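Local coordinates for protein ForH (Streptomyces kaniharaensis, PDB 6NKO) that probably closes a pyrazolopyrimidine ring in formycin A biosynthesis, being related to the IMP cyclohydrolase part of PurH, at residues N118-P123 and R135-V140; L129-F134 and G210-R215. All blocks are in the same frame, centred on the assembly; numbering follows the deposited sequence.

Contact 1: N118-P123 and R135-V140; sequences NYYLLP and REKVDV
Tyr-120 and Lys-137 make the main apolar contact, with CD of Lys-137 3.6 Å from CB of Tyr-120 and 3.9 Å from its CG. The two side chains cross at about a right angle. The near atoms, CB and CG, place the lysine at the root of the tyrosine. Bends at chi2 (-138°) and chi3 (-108°) fold the lysine chain over this root and carry it on to the next residue, where CE lies 3.6 Å from the carbonyl O of Leu-121. Lys-137 has the most surface buried here.

A second, looser apolar approach brings CB of Asp-139 to 4.3 Å from CD1 of Tyr-119, oblique to the ring.

No hydrogen bond spans the two segments; the polar partners that can be identified lie outside them. The carboxylate of Asp-139 is held at both oxygens: OD1 caps the backbone N of Gly-142, at the start of helix 141-151, and OD2 accepts from ND2 of Asn-117. Within 135-140 one backbone bond, Val-138 N to Arg-135 O at 2.9 Å, closes a turn.

Both segments belong to the MGS-like region, in the long loop after strand 114-117, one leaving the parallel sheet and the other leading into helix 141-151. Tyr-119 stacks on Tyr-201 of helix 184-212 and touches Leu-146 of helix 141-151, while Leu-122 packs on Val-205 and Leu-208.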
# COMPACT_ATOMS: atom_id res chain seq x y z
N ASN A 118 3.74 3.95 1.98
CA ASN A 118 4.83 4.86 2.32
C ASN A 118 5.15 4.73 3.80
O ASN A 118 4.33 4.27 4.59
CB ASN A 118 4.46 6.32 2.02
CG ASN A 118 4.69 6.70 0.58
OD1 ASN A 118 4.12 7.66 0.08
ND2 ASN A 118 5.54 5.93 -0.10
N TYR A 119 6.35 5.17 4.17
CA TYR A 119 6.80 5.12 5.56
C TYR A 119 7.11 6.51 6.10
O TYR A 119 7.54 7.40 5.37
CB TYR A 119 8.02 4.23 5.70
CG TYR A 119 7.90 2.95 4.92
CD1 TYR A 119 6.78 2.14 5.08
CD2 TYR A 119 8.88 2.57 4.03
CE1 TYR A 119 6.65 0.98 4.36
CE2 TYR A 119 8.75 1.40 3.31
CZ TYR A 119 7.64 0.61 3.48
OH TYR A 119 7.51 -0.56 2.77
N TYR A 120 6.89 6.66 7.41
CA TYR A 120 7.24 7.89 8.10
C TYR A 120 8.75 8.07 8.15
O TYR A 120 9.52 7.12 7.98
CB TYR A 120 6.68 7.88 9.52
CG TYR A 120 5.18 8.07 9.60
CD1 TYR A 120 4.60 9.28 9.25
CD2 TYR A 120 4.35 7.03 10.01
CE1 TYR A 120 3.23 9.46 9.32
CE2 TYR A 120 2.98 7.20 10.07
CZ TYR A 120 2.43 8.42 9.73
OH TYR A 120 1.06 8.60 9.79
N LEU A 121 9.17 9.31 8.37
CA LEU A 121 10.59 9.62 8.48
C LEU A 121 11.16 9.05 9.78
O LEU A 121 10.56 9.21 10.85
CB LEU A 121 10.81 11.13 8.43
CG LEU A 121 10.50 11.83 7.11
CD1 LEU A 121 10.55 13.34 7.29
CD2 LEU A 121 11.47 11.39 6.02
N LEU A 122 12.31 8.38 9.68
CA LEU A 122 12.87 7.84 10.90
C LEU A 122 14.01 8.72 11.40
O LEU A 122 14.73 9.33 10.61
CB LEU A 122 13.39 6.42 10.68
CG LEU A 122 12.35 5.38 10.26
CD1 LEU A 122 13.01 4.30 9.42
CD2 LEU A 122 11.66 4.77 11.47
N PRO A 123 14.20 8.79 12.73
CA PRO A 123 15.30 9.60 13.27
C PRO A 123 16.66 8.96 13.04
O PRO A 123 16.76 7.86 12.48
CB PRO A 123 14.97 9.69 14.76
CG PRO A 123 14.18 8.45 15.03
CD PRO A 123 13.38 8.19 13.79
N ARG A 135 9.75 3.63 17.06
CA ARG A 135 9.23 2.26 17.01
C ARG A 135 7.78 2.22 16.53
O ARG A 135 7.45 1.46 15.61
CB ARG A 135 9.36 1.60 18.38
CG ARG A 135 8.81 0.18 18.42
CD ARG A 135 7.40 0.15 18.99
NE ARG A 135 7.39 0.58 20.38
CZ ARG A 135 7.84 -0.16 21.39
NH1 ARG A 135 8.32 -1.37 21.17
NH2 ARG A 135 7.81 0.32 22.62
N GLU A 136 6.89 3.00 17.15
CA GLU A 136 5.49 2.91 16.75
C GLU A 136 5.24 3.52 15.38
O GLU A 136 4.15 3.31 14.82
CB GLU A 136 4.58 3.56 17.79
CG GLU A 136 3.77 2.54 18.61
CD GLU A 136 2.55 2.03 17.87
OE1 GLU A 136 1.96 1.02 18.32
OE2 GLU A 136 2.17 2.63 16.84
N LYS A 137 6.21 4.24 14.82
CA LYS A 137 6.13 4.67 13.43
C LYS A 137 6.43 3.54 12.46
O LYS A 137 6.18 3.70 11.26
CB LYS A 137 7.09 5.84 13.18
CG LYS A 137 6.77 7.09 13.98
CD LYS A 137 6.92 8.34 13.13
CE LYS A 137 8.15 9.13 13.52
NZ LYS A 137 8.13 9.50 14.96
N VAL A 138 6.94 2.41 12.94
CA VAL A 138 7.26 1.28 12.07
C VAL A 138 5.98 0.63 11.58
O VAL A 138 5.09 0.28 12.37
CB VAL A 138 8.15 0.27 12.81
CG1 VAL A 138 8.33 -0.99 11.97
CG2 VAL A 138 9.50 0.89 13.15
N ASP A 139 5.87 0.47 10.26
CA ASP A 139 4.70 -0.13 9.63
C ASP A 139 4.89 -1.63 9.51
O ASP A 139 5.95 -2.10 9.08
CB ASP A 139 4.47 0.50 8.25
CG ASP A 139 3.07 0.28 7.73
OD1 ASP A 139 2.34 -0.58 8.28
OD2 ASP A 139 2.68 0.97 6.76
N VAL A 140 3.87 -2.39 9.89
CA VAL A 140 3.87 -3.85 9.78
C VAL A 140 2.96 -4.32 8.66
O VAL A 140 3.38 -5.06 7.77
CB VAL A 140 3.49 -4.50 11.13
CG1 VAL A 140 3.34 -6.00 10.96
CG2 VAL A 140 4.53 -4.18 12.18

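Contact 2: L129-F134 and G210-R215; sequences LDPAGF and GASGSR
Ser-212, Leu-129 and Ala-211 have the most surface buried in this contact, which joins a loop of the MGS-like region to the end of helix 184-212, in the part of the chain related to the AICARFT/IMPCHase bienzyme. It is surface packing far from the chain centre. Ser-212 is central. Its OG donates to the carbonyl O of Leu-129 over 2.6 Å, with a C=O...OG angle of 134° and the hydroxyl 40° out of the carbonyl plane. Its chi1 of -87° brings OG to that oxygen, and the same carbonyl receives a CA-H...O contact from Ser-212 CA at 3.4 Å. OG also has a weak hydrogen bond with the carbonyl O of Leu-208 in its own helix. It lies 3.7 Å from CG of Pro-131 and sits at the edge of the Phe-134 ring, near its plane, 3.8 Å from CE2.

Leu-129 meets the helix with backbone and side chain together. Its N gives a weak hydrogen bond, 3.5 Å long, to the carbonyl O of Ala-211, and its side chain extends onto Leu-208, one turn before Ser-212.

The methyl of Ala-211 lies 4.5 Å, CB to CB, from Leu-129 and also touches Pro-125.

The polar links run in both directions: the loop accepts from the serine hydroxyl and donates, weakly, to a carbonyl of the last helical turn. Apolar groups of Leu-129, Pro-131 and Phe-134 gather round a hydroxyl that has one short bond to the loop and a weak one to its own helix.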
# COMPACT_ATOMS: atom_id res chain seq x y z
N LEU A 129 19.67 5.55 22.03
CA LEU A 129 18.44 6.00 21.38
C LEU A 129 17.21 5.42 22.07
O LEU A 129 17.09 4.20 22.22
CB LEU A 129 18.46 5.60 19.91
CG LEU A 129 17.23 5.95 19.06
CD1 LEU A 129 17.06 7.45 18.97
CD2 LEU A 129 17.36 5.33 17.68
N ASP A 130 16.31 6.29 22.49
CA ASP A 130 15.05 5.86 23.09
C ASP A 130 14.17 5.23 22.02
O ASP A 130 13.88 5.89 21.01
CB ASP A 130 14.35 7.05 23.74
CG ASP A 130 13.12 6.64 24.54
OD1 ASP A 130 12.93 5.43 24.79
OD2 ASP A 130 12.35 7.54 24.94
N PRO A 131 13.73 3.98 22.18
CA PRO A 131 12.88 3.36 21.15
C PRO A 131 11.59 4.10 20.87
O PRO A 131 11.00 3.91 19.80
CB PRO A 131 12.61 1.96 21.72
CG PRO A 131 13.77 1.68 22.61
CD PRO A 131 14.16 3.01 23.21
N ALA A 132 11.12 4.94 21.79
CA ALA A 132 9.87 5.66 21.58
C ALA A 132 9.93 6.60 20.38
O ALA A 132 8.89 6.93 19.80
CB ALA A 132 9.49 6.45 22.84
N GLY A 133 11.12 7.04 19.99
CA GLY A 133 11.27 7.99 18.91
C GLY A 133 11.16 7.43 17.51
O GLY A 133 11.31 8.19 16.55
N PHE A 134 10.89 6.13 17.35
CA PHE A 134 10.82 5.56 16.01
C PHE A 134 9.93 4.32 15.93
O PHE A 134 9.42 3.99 14.86
CB PHE A 134 12.23 5.21 15.51
CG PHE A 134 12.85 4.01 16.20
CD1 PHE A 134 12.69 2.73 15.67
CD2 PHE A 134 13.59 4.16 17.35
CE1 PHE A 134 13.25 1.63 16.29
CE2 PHE A 134 14.16 3.06 17.98
CZ PHE A 134 13.99 1.80 17.45
N GLY A 210 19.83 -1.28 17.04
CA GLY A 210 21.20 -1.46 17.48
C GLY A 210 21.73 -0.28 18.28
O GLY A 210 22.38 -0.46 19.31
N ALA A 211 21.46 0.94 17.80
CA ALA A 211 21.84 2.13 18.55
C ALA A 211 21.07 2.26 19.86
O ALA A 211 21.56 2.91 20.79
CB ALA A 211 21.63 3.38 17.69
N SER A 212 19.88 1.66 19.94
CA SER A 212 19.13 1.66 21.19
C SER A 212 19.82 0.84 22.28
O SER A 212 19.60 1.10 23.47
CB SER A 212 17.72 1.13 20.96
OG SER A 212 16.84 2.16 20.56
N GLY A 213 20.65 -0.13 21.90
CA GLY A 213 21.35 -0.98 22.83
C GLY A 213 22.66 -0.45 23.34
O GLY A 213 23.31 -1.11 24.17
N SER A 214 23.10 0.72 22.88
CA SER A 214 24.31 1.34 23.38
C SER A 214 23.98 2.28 24.54
O SER A 214 22.82 2.42 24.94
CB SER A 214 25.03 2.08 22.25
OG SER A 214 25.40 1.19 21.21
N ARG A 215 25.00 2.93 25.08
CA ARG A 215 24.82 3.84 26.20
C ARG A 215 24.96 5.29 25.76
O ARG A 215 25.72 5.60 24.84
CB ARG A 215 25.82 3.53 27.31
CG ARG A 215 25.21 2.87 28.53
CD ARG A 215 24.54 1.55 28.18
NE ARG A 215 25.51 0.47 28.00
CZ ARG A 215 26.11 -0.16 29.00
NH1 ARG A 215 26.98 -1.13 28.75
NH2 ARG A 215 25.85 0.16 30.26

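In the fold
Contacts 1 and 2 are successive ties of one excursion, the loop from strand 114-117 to helix 141-151, and their centres lie 14 Å apart. Their segments alternate along the chain: 129-134 falls between the two halves of contact 1 and runs directly into 135-140. They also touch, with CG of Pro-123 3.3 Å from O of Gly-133 and CD of Pro-123 3.6 Å from CB of Phe-134. Helix 184-212 runs beside both, and Leu-208 meets Leu-122 as well as Leu-129. The centre of contact 1 sits about 14 Å from the chain centre and that of contact 2 about 28 Å, so the loop projects outward along the helix. The structure is an apo form.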